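Local coordinates for protein sulfate adenylyltransferase, adenylylsulfate kinase (Thiobacillus denitrificans, PDB 3CR8) that is a hexameric APS kinase, lacking ATP sulfurylase activity, that probably makes 3'-phosphoadenylyl sulfate from adenosine 5'-phosphosulfate and ATP, at residues Met49-Tyr53 and Ala149-Glu153; Leu157-Trp163 and Ala226-Gln230; Arg164-Gln170 and Gly257-Ile262. All coordinates share one frame; numbering follows the deposited sequence.

Interaction 1 of 3, residues Met49-Tyr53 and Ala149-Glu153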
loop_
_atom_site.group_PDB
_atom_site.type_symbol
_atom_site.label_atom_id
_atom_site.label_comp_id
_atom_site.label_asym_id
_atom_site.label_seq_id
_atom_site.Cartn_x
_atom_site.Cartn_y
_atom_site.Cartn_z
ATOM N N MET A 49 51.524 11.439 3.921
ATOM C CA MET A 49 51.692 12.610 3.076
ATOM C C MET A 49 50.727 13.695 3.496
ATOM O O MET A 49 50.901 14.848 3.159
ATOM C CB MET A 49 51.439 12.224 1.615
ATOM C CG MET A 49 52.226 13.003 0.644
ATOM S SD MET A 49 52.658 11.944 -0.689
ATOM C CE MET A 49 51.096 11.158 -1.081
ATOM N N THR A 50 49.709 13.316 4.249
ATOM C CA THR A 50 48.516 14.137 4.327
ATOM C C THR A 50 48.238 14.658 5.738
ATOM O O THR A 50 47.372 15.497 5.943
ATOM C CB THR A 50 47.312 13.379 3.728
ATOM O OG1 THR A 50 46.712 14.178 2.709
ATOM C CG2 THR A 50 46.280 13.000 4.786
ATOM N N GLY A 51 48.985 14.168 6.716
ATOM C CA GLY A 51 48.885 14.726 8.050
ATOM C C GLY A 51 48.125 13.858 9.030
ATOM O O GLY A 51 48.015 14.197 10.199
ATOM N N ALA A 52 47.602 12.736 8.571
ATOM C CA ALA A 52 46.872 11.837 9.458
ATOM C C ALA A 52 47.783 11.318 10.579
ATOM O O ALA A 52 47.302 10.849 11.609
ATOM C CB ALA A 52 46.265 10.671 8.660
ATOM N N TYR A 53 49.095 11.408 10.358
ATOM C CA TYR A 53 50.091 10.878 11.284
ATOM C C TYR A 53 51.010 11.956 11.828
ATOM O O TYR A 53 52.088 11.635 12.309
ATOM C CB TYR A 53 50.986 9.836 10.620
ATOM C CG TYR A 53 50.307 8.577 10.147
ATOM C CD1 TYR A 53 49.265 8.029 10.852
ATOM C CD2 TYR A 53 50.736 7.914 8.998
ATOM C CE1 TYR A 53 48.659 6.864 10.411
ATOM C CE2 TYR A 53 50.126 6.761 8.561
ATOM C CZ TYR A 53 49.099 6.249 9.264
ATOM O OH TYR A 53 48.502 5.099 8.858
ATOM N N ALA A 149 37.920 13.717 2.434
ATOM C CA ALA A 149 38.619 14.906 2.935
ATOM C C ALA A 149 39.982 14.602 3.535
ATOM O O ALA A 149 40.225 13.550 4.100
ATOM C CB ALA A 149 37.779 15.654 3.924
ATOM N N THR A 150 40.891 15.538 3.388
ATOM C CA THR A 150 42.177 15.407 4.035
ATOM C C THR A 150 41.941 15.871 5.463
ATOM O O THR A 150 40.957 16.549 5.741
ATOM C CB THR A 150 43.234 16.301 3.355
ATOM O OG1 THR A 150 42.751 17.654 3.276
ATOM C CG2 THR A 150 43.564 15.789 1.943
ATOM N N PRO A 151 42.834 15.513 6.380
ATOM C CA PRO A 151 42.637 16.101 7.685
ATOM C C PRO A 151 42.436 17.624 7.608
ATOM O O PRO A 151 41.538 18.145 8.293
ATOM C CB PRO A 151 43.924 15.711 8.410
ATOM C CG PRO A 151 44.227 14.409 7.904
ATOM C CD PRO A 151 43.933 14.542 6.406
ATOM N N ALA A 152 43.227 18.329 6.797
ATOM C CA ALA A 152 43.035 19.787 6.687
ATOM C C ALA A 152 41.659 20.174 6.113
ATOM O O ALA A 152 40.977 21.077 6.642
ATOM C CB ALA A 152 44.149 20.462 5.919
ATOM N N GLU A 153 41.248 19.497 5.045
ATOM C CA GLU A 153 39.942 19.756 4.461
ATOM C C GLU A 153 38.829 19.517 5.478
ATOM O O GLU A 153 37.909 20.341 5.617
ATOM C CB GLU A 153 39.736 18.890 3.220
ATOM C CG GLU A 153 40.411 19.416 1.974
ATOM C CD GLU A 153 40.501 18.368 0.879
ATOM O OE1 GLU A 153 39.938 17.253 1.076
ATOM O OE2 GLU A 153 41.133 18.669 -0.170
#
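Thr50 and Ala52 draw close to Thr150 and Pro151, with CA atoms 6.5 Å apart for Thr50 and Thr150 and 6.3 Å apart for Ala52 and Pro151, and no hydrogen bond spans the gap. On the 49-53 side the backbone leaves its helix at Gly51, whose positive phi (105°) and two hydrogen bonds returning to the final helical turn make a Schellman motif; a side chain at these backbone angles would collide with the carbonyl oxygen of Thr50, so glycine suits the position. The Pro151 ring packs against this turn. Its CD lies beside CG2 of Thr50 and 3.6 Å from Thr50 O, while its CG reaches over the turn to 3.8 Å from Ala52 N and 4.3 Å from Ala52 CB. The hydroxyl branch of Thr50 meets Thr150 instead, Thr50 OG1 lying 3.6 Å from the methyl Thr150 CG2. That methyl stands beside its own backbone N because OG1 of Thr150 occupies the position between N and the carbonyl carbon (chi1 53°). There OG1 accepts a hydrogen bond from Glu153 N at 3.0 Å, and Glu153 OE1 takes Thr150 N in return, met from above the carboxylate plane. Phe256 of helix 244-256 packs on both Ala52 and Pro151, and Asn255 ND2 bonds to Ala52 O, so helix 244-256 packs against both segments. The arrangement is a meeting of helix ends: the Schellman terminus of helix 39-50 against the N-terminus of helix 151-160, where Thr150 is the N-cap and forms a capping box with Glu153.

Interaction 2 of 3, residues Leu157-Trp163 and Ala226-Gln230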
loop_
_atom_site.group_PDB
_atom_site.type_symbol
_atom_site.label_atom_id
_atom_site.label_comp_id
_atom_site.label_asym_id
_atom_site.label_seq_id
_atom_site.Cartn_x
_atom_site.Cartn_y
_atom_site.Cartn_z
ATOM N N LEU A 157 36.034 22.152 7.141
ATOM C CA LEU A 157 34.619 21.811 7.139
ATOM C C LEU A 157 33.998 21.969 8.568
ATOM O O LEU A 157 33.090 22.786 8.809
ATOM C CB LEU A 157 34.472 20.381 6.581
ATOM C CG LEU A 157 33.170 19.953 5.887
ATOM C CD1 LEU A 157 32.304 19.052 6.768
ATOM C CD2 LEU A 157 32.356 21.148 5.372
ATOM N N PHE A 158 34.511 21.198 9.515
ATOM C CA PHE A 158 34.140 21.356 10.902
ATOM C C PHE A 158 34.041 22.826 11.301
ATOM O O PHE A 158 33.162 23.225 12.058
ATOM C CB PHE A 158 35.153 20.639 11.790
ATOM C CG PHE A 158 35.062 19.151 11.716
ATOM C CD1 PHE A 158 33.878 18.530 11.310
ATOM C CD2 PHE A 158 36.138 18.358 12.080
ATOM C CE1 PHE A 158 33.800 17.152 11.245
ATOM C CE2 PHE A 158 36.057 16.973 12.023
ATOM C CZ PHE A 158 34.896 16.372 11.604
ATOM N N VAL A 159 34.940 23.650 10.795
ATOM C CA VAL A 159 34.981 25.023 11.280
ATOM C C VAL A 159 33.842 25.883 10.721
ATOM O O VAL A 159 33.306 26.754 11.426
ATOM C CB VAL A 159 36.386 25.682 11.088
ATOM C CG1 VAL A 159 36.311 27.177 11.274
ATOM C CG2 VAL A 159 37.367 25.126 12.097
ATOM N N ARG A 160 33.478 25.625 9.469
ATOM C CA ARG A 160 32.341 26.284 8.860
ATOM C C ARG A 160 31.059 25.790 9.530
ATOM O O ARG A 160 30.132 26.563 9.794
ATOM C CB ARG A 160 32.275 25.981 7.364
ATOM C CG ARG A 160 33.467 26.449 6.574
ATOM C CD ARG A 160 33.252 26.207 5.089
ATOM N NE ARG A 160 33.361 24.798 4.717
ATOM C CZ ARG A 160 34.495 24.223 4.346
ATOM N NH1 ARG A 160 35.605 24.940 4.317
ATOM N NH2 ARG A 160 34.519 22.944 4.009
ATOM N N ARG A 161 31.012 24.503 9.824
ATOM C CA ARG A 161 29.847 23.942 10.480
ATOM C C ARG A 161 29.711 24.419 11.909
ATOM O O ARG A 161 28.704 24.154 12.561
ATOM C CB ARG A 161 29.917 22.429 10.433
ATOM C CG ARG A 161 29.610 21.910 9.077
ATOM C CD ARG A 161 28.217 21.378 9.055
ATOM N NE ARG A 161 28.270 19.930 9.093
ATOM C CZ ARG A 161 27.232 19.157 9.339
ATOM N NH1 ARG A 161 26.054 19.690 9.591
ATOM N NH2 ARG A 161 27.387 17.851 9.346
ATOM N N GLY A 162 30.730 25.125 12.388
ATOM C CA GLY A 162 30.748 25.624 13.752
ATOM C C GLY A 162 30.929 24.559 14.824
ATOM O O GLY A 162 30.660 24.809 15.985
ATOM N N TRP A 163 31.385 23.378 14.425
ATOM C CA TRP A 163 31.543 22.245 15.317
ATOM C C TRP A 163 32.792 22.421 16.156
ATOM O O TRP A 163 33.717 23.089 15.729
ATOM C CB TRP A 163 31.715 20.972 14.491
ATOM C CG TRP A 163 30.475 20.419 13.871
ATOM C CD1 TRP A 163 29.324 21.085 13.588
ATOM C CD2 TRP A 163 30.290 19.082 13.432
ATOM N NE1 TRP A 163 28.413 20.232 13.016
ATOM C CE2 TRP A 163 28.985 18.994 12.906
ATOM C CE3 TRP A 163 31.093 17.941 13.451
ATOM C CZ2 TRP A 163 28.463 17.808 12.388
ATOM C CZ3 TRP A 163 30.579 16.759 12.930
ATOM C CH2 TRP A 163 29.272 16.702 12.397
ATOM N N ALA A 226 20.955 15.858 10.596
ATOM C CA ALA A 226 21.822 16.543 9.675
ATOM C C ALA A 226 22.783 17.522 10.350
ATOM O O ALA A 226 23.975 17.591 10.006
ATOM C CB ALA A 226 20.985 17.239 8.602
ATOM N N ALA A 227 22.267 18.287 11.306
ATOM C CA ALA A 227 23.037 19.363 11.954
ATOM C C ALA A 227 24.040 18.824 12.970
ATOM O O ALA A 227 24.713 19.585 13.650
ATOM C CB ALA A 227 22.093 20.355 12.647
ATOM N N THR A 228 24.138 17.509 13.066
ATOM C CA THR A 228 24.890 16.891 14.134
ATOM C C THR A 228 25.827 15.758 13.654
ATOM O O THR A 228 26.624 15.213 14.425
ATOM C CB THR A 228 23.886 16.382 15.156
ATOM O OG1 THR A 228 23.843 17.310 16.245
ATOM C CG2 THR A 228 24.237 14.942 15.648
ATOM N N THR A 229 25.752 15.437 12.368
ATOM C CA THR A 229 26.407 14.263 11.847
ATOM C C THR A 229 27.145 14.694 10.618
ATOM O O THR A 229 26.709 15.627 9.972
ATOM C CB THR A 229 25.356 13.224 11.456
ATOM O OG1 THR A 229 24.484 13.004 12.577
ATOM C CG2 THR A 229 26.021 11.919 11.033
ATOM N N GLN A 230 28.261 14.021 10.332
ATOM C CA GLN A 230 29.050 14.197 9.114
ATOM C C GLN A 230 29.514 12.879 8.606
ATOM O O GLN A 230 29.872 12.010 9.417
ATOM C CB GLN A 230 30.303 15.023 9.391
ATOM C CG GLN A 230 30.205 16.443 8.868
ATOM C CD GLN A 230 30.145 16.467 7.351
ATOM O OE1 GLN A 230 29.548 17.357 6.745
ATOM N NE2 GLN A 230 30.746 15.464 6.738
#
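The carbonyl oxygen of Ala226 receives Arg161 NH1 in a nearly straight bond (3.0 Å, N-H...O 167°) lying in the guanidinium plane, and Arg161 NH2 adds a weak second bond to the same oxygen. NH2 also faces Thr229 O, but that pair is modelled too close for its length to be trusted. The arginine reaches these carbonyls through a chain bent at chi2 and chi3. Trp163, of the same segment, lays CZ2 over one face of the Arg161 guanidinium, offset toward the rim, while Gln230 CG sits at the guanidinium edge. Arg161 and Trp163 flank the end of helix 151-160, where Gly162, with positive phi, is the C-prime residue of a Schellman motif; Trp163 N bonds back to Phe158 O at 3.0 Å, and the bond from Gly162 N to Val159 O is weak. The helix end thereby packs on strand 229-231, an outermost strand, within this chain, of the parallel sheet in the ATP-sulfurylase-type domain. The far edge of the indole meets that strand's backbone, CH2 of Trp163 lying 3.4 Å from Thr229 C and 3.6 Å from Gln230 CB. The Gln230 amide stands steeply to its neighbours, its plane 80° from the Arg161 guanidinium; the Leu157 and Gln230 side chains come from opposite directions, so that CD1 of Leu157 meets OE1 of Gln230. The Phe158 ring turns its edge to Gln230, Phe158 CE1 being 4.4 Å from Gln230 CG, and Leu195 of strand 193-196 touches both residues. Thr229 OG1 is bonded to Pro225 O. From a second subunit, Gln531 packs on Trp163 and donates through NE2 to Ala227 O.

Interaction 3 of 3, residues Arg164-Gln170 and Gly257-Ile262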
loop_
_atom_site.group_PDB
_atom_site.type_symbol
_atom_site.label_atom_id
_atom_site.label_comp_id
_atom_site.label_asym_id
_atom_site.label_seq_id
_atom_site.Cartn_x
_atom_site.Cartn_y
_atom_site.Cartn_z
ATOM N N ARG A 164 32.836 21.804 17.336
ATOM C CA ARG A 164 34.043 21.825 18.173
ATOM C C ARG A 164 34.431 20.432 18.687
ATOM O O ARG A 164 35.516 19.908 18.428
ATOM C CB ARG A 164 33.847 22.743 19.376
ATOM C CG ARG A 164 33.738 24.231 19.077
ATOM C CD ARG A 164 33.520 25.042 20.347
ATOM N NE ARG A 164 32.154 24.944 20.881
ATOM C CZ ARG A 164 31.820 25.205 22.150
ATOM N NH1 ARG A 164 32.762 25.568 23.014
ATOM N NH2 ARG A 164 30.552 25.101 22.565
ATOM N N ARG A 165 33.513 19.839 19.432
ATOM C CA ARG A 165 33.707 18.558 20.102
ATOM C C ARG A 165 33.031 17.500 19.227
ATOM O O ARG A 165 31.849 17.660 18.869
ATOM C CB ARG A 165 33.020 18.646 21.470
ATOM C CG ARG A 165 33.143 17.468 22.378
ATOM C CD ARG A 165 31.994 17.505 23.360
ATOM N NE ARG A 165 32.348 16.901 24.629
ATOM C CZ ARG A 165 32.763 17.609 25.661
ATOM N NH1 ARG A 165 32.863 18.929 25.539
ATOM N NH2 ARG A 165 33.071 17.003 26.800
ATOM N N ILE A 166 33.769 16.430 18.894
ATOM C CA ILE A 166 33.345 15.467 17.875
ATOM C C ILE A 166 33.731 14.027 18.212
ATOM O O ILE A 166 34.916 13.711 18.389
ATOM C CB ILE A 166 33.942 15.846 16.497
ATOM C CG1 ILE A 166 33.593 17.294 16.128
ATOM C CG2 ILE A 166 33.459 14.918 15.428
ATOM C CD1 ILE A 166 34.418 17.858 14.982
ATOM N N ILE A 167 32.715 13.165 18.297
ATOM C CA ILE A 167 32.922 11.725 18.328
ATOM C C ILE A 167 33.099 11.217 16.901
ATOM O O ILE A 167 32.331 11.570 16.000
ATOM C CB ILE A 167 31.710 10.990 18.897
ATOM C CG1 ILE A 167 31.051 11.808 19.982
ATOM C CG2 ILE A 167 32.085 9.599 19.416
ATOM C CD1 ILE A 167 29.956 11.043 20.668
ATOM N N ALA A 168 34.095 10.361 16.714
ATOM C CA ALA A 168 34.312 9.706 15.438
ATOM C C ALA A 168 33.998 8.237 15.558
ATOM O O ALA A 168 34.216 7.636 16.609
ATOM C CB ALA A 168 35.733 9.892 14.992
ATOM N N TRP A 169 33.477 7.678 14.476
ATOM C CA TRP A 169 33.206 6.258 14.377
ATOM C C TRP A 169 33.887 5.855 13.069
ATOM O O TRP A 169 33.492 6.295 11.982
ATOM C CB TRP A 169 31.688 6.016 14.347
ATOM C CG TRP A 169 31.298 4.623 14.054
ATOM C CD1 TRP A 169 31.165 4.041 12.825
ATOM C CD2 TRP A 169 30.964 3.625 15.007
ATOM N NE1 TRP A 169 30.776 2.732 12.964
ATOM C CE2 TRP A 169 30.656 2.452 14.292
ATOM C CE3 TRP A 169 30.893 3.608 16.390
ATOM C CZ2 TRP A 169 30.291 1.284 14.919
ATOM C CZ3 TRP A 169 30.529 2.438 17.010
ATOM C CH2 TRP A 169 30.230 1.294 16.277
ATOM N N GLN A 170 34.949 5.066 13.186
ATOM C CA GLN A 170 35.754 4.707 12.035
ATOM C C GLN A 170 35.383 3.347 11.489
ATOM O O GLN A 170 36.191 2.434 11.493
ATOM C CB GLN A 170 37.229 4.750 12.409
ATOM C CG GLN A 170 37.845 6.144 12.230
ATOM C CD GLN A 170 39.010 6.462 13.184
ATOM O OE1 GLN A 170 39.671 5.578 13.725
ATOM N NE2 GLN A 170 39.255 7.740 13.383
ATOM N N GLY A 257 40.506 16.011 13.652
ATOM C CA GLY A 257 39.724 16.983 14.385
ATOM C C GLY A 257 38.907 16.374 15.522
ATOM O O GLY A 257 38.300 17.092 16.320
ATOM N N CYS A 258 38.881 15.052 15.614
ATOM C CA CYS A 258 38.005 14.427 16.585
ATOM C C CYS A 258 38.646 14.337 17.954
ATOM O O CYS A 258 39.833 14.027 18.078
ATOM C CB CYS A 258 37.633 13.034 16.103
ATOM S SG CYS A 258 37.082 13.094 14.476
ATOM N N SER A 259 37.850 14.574 18.989
ATOM C CA SER A 259 38.345 14.435 20.357
ATOM C C SER A 259 37.763 13.207 21.087
ATOM O O SER A 259 38.072 12.964 22.261
ATOM C CB SER A 259 38.097 15.730 21.149
ATOM O OG SER A 259 36.718 16.034 21.246
ATOM N N LEU A 260 36.916 12.453 20.389
ATOM C CA LEU A 260 36.374 11.209 20.925
ATOM C C LEU A 260 36.397 10.104 19.857
ATOM O O LEU A 260 36.259 10.365 18.666
ATOM C CB LEU A 260 34.960 11.428 21.473
ATOM C CG LEU A 260 34.871 12.362 22.682
ATOM C CD1 LEU A 260 34.408 13.751 22.281
ATOM C CD2 LEU A 260 33.955 11.788 23.758
ATOM N N LEU A 261 36.588 8.865 20.275
ATOM C CA LEU A 261 36.666 7.774 19.320
ATOM C C LEU A 261 35.879 6.575 19.861
ATOM O O LEU A 261 36.013 6.193 21.024
ATOM C CB LEU A 261 38.119 7.385 19.125
ATOM C CG LEU A 261 38.568 6.897 17.763
ATOM C CD1 LEU A 261 39.344 5.616 17.960
ATOM C CD2 LEU A 261 37.377 6.672 16.877
ATOM N N ILE A 262 35.026 5.992 19.040
ATOM C CA ILE A 262 34.316 4.830 19.490
ATOM C C ILE A 262 35.162 3.650 19.032
ATOM O O ILE A 262 35.758 3.708 17.985
ATOM C CB ILE A 262 32.923 4.792 18.902
ATOM C CG1 ILE A 262 32.075 5.882 19.536
ATOM C CG2 ILE A 262 32.301 3.475 19.190
ATOM C CD1 ILE A 262 30.733 6.044 18.895
#
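Ile262 lies against Ile167 and Trp169 of the neighbouring strand. Its CB lies on the Trp169 side; CG1, set beside the backbone N (chi1 -71°), meets Ile167 CG2 at 3.7 Å; and CD1 ends between Ile167 CG2 (3.8 Å) and the indole. The CG2 branch also faces the indole, but is modelled too close to it, so the spacing there is doubtful. An alanine here removes CG1 and CD1, which would probably leave a gap beside Ile167 CG2. The backbones run in parallel register: Ile262 N bonds to Ala168 O almost along the C=O axis, Ala168 N to Leu260 O at 2.9 Å, and Leu260 N to Ile166 O, which Ser259 N also grips weakly. On the face of Ala168, its CB touches Cys258 SG at 3.5 Å, and Leu261 CD2 leans on Gln170. Helix 177-189 covers Ile167 and Trp169, helix 244-256 covers Leu261 and Gln170. Strand 166-169 is the central strand, and 260-262 its neighbour, of a five-stranded parallel sheet of order 3-2-1-4-5 with helices against both faces, the Rossmann-like alpha/beta arrangement of the ATP-sulfurylase-type (HUP) domain.

From the N terminus, interaction 1 closes first: 49-53 meets 149-153 after 95 residues that include much of the mixed sheet, and it is complete before the others begin. Helix 151-160 starts there and carries the chain to interaction 2, about 17 Å away between centres. Interaction 2 closes a loop over 62 residues and interaction 3 one over 86; segment 164-170 follows directly on 157-163, and partners 226-230 and 257-262 come in the same order, so the two cross. They touch where Phe158 CD2 meets Ile166 CD1 at 3.4 Å. Together they fix the helix end to one border of the parallel sheet and join its central strand 166-169 to 260-262, while interaction 1 ties the helix start to helix 39-50.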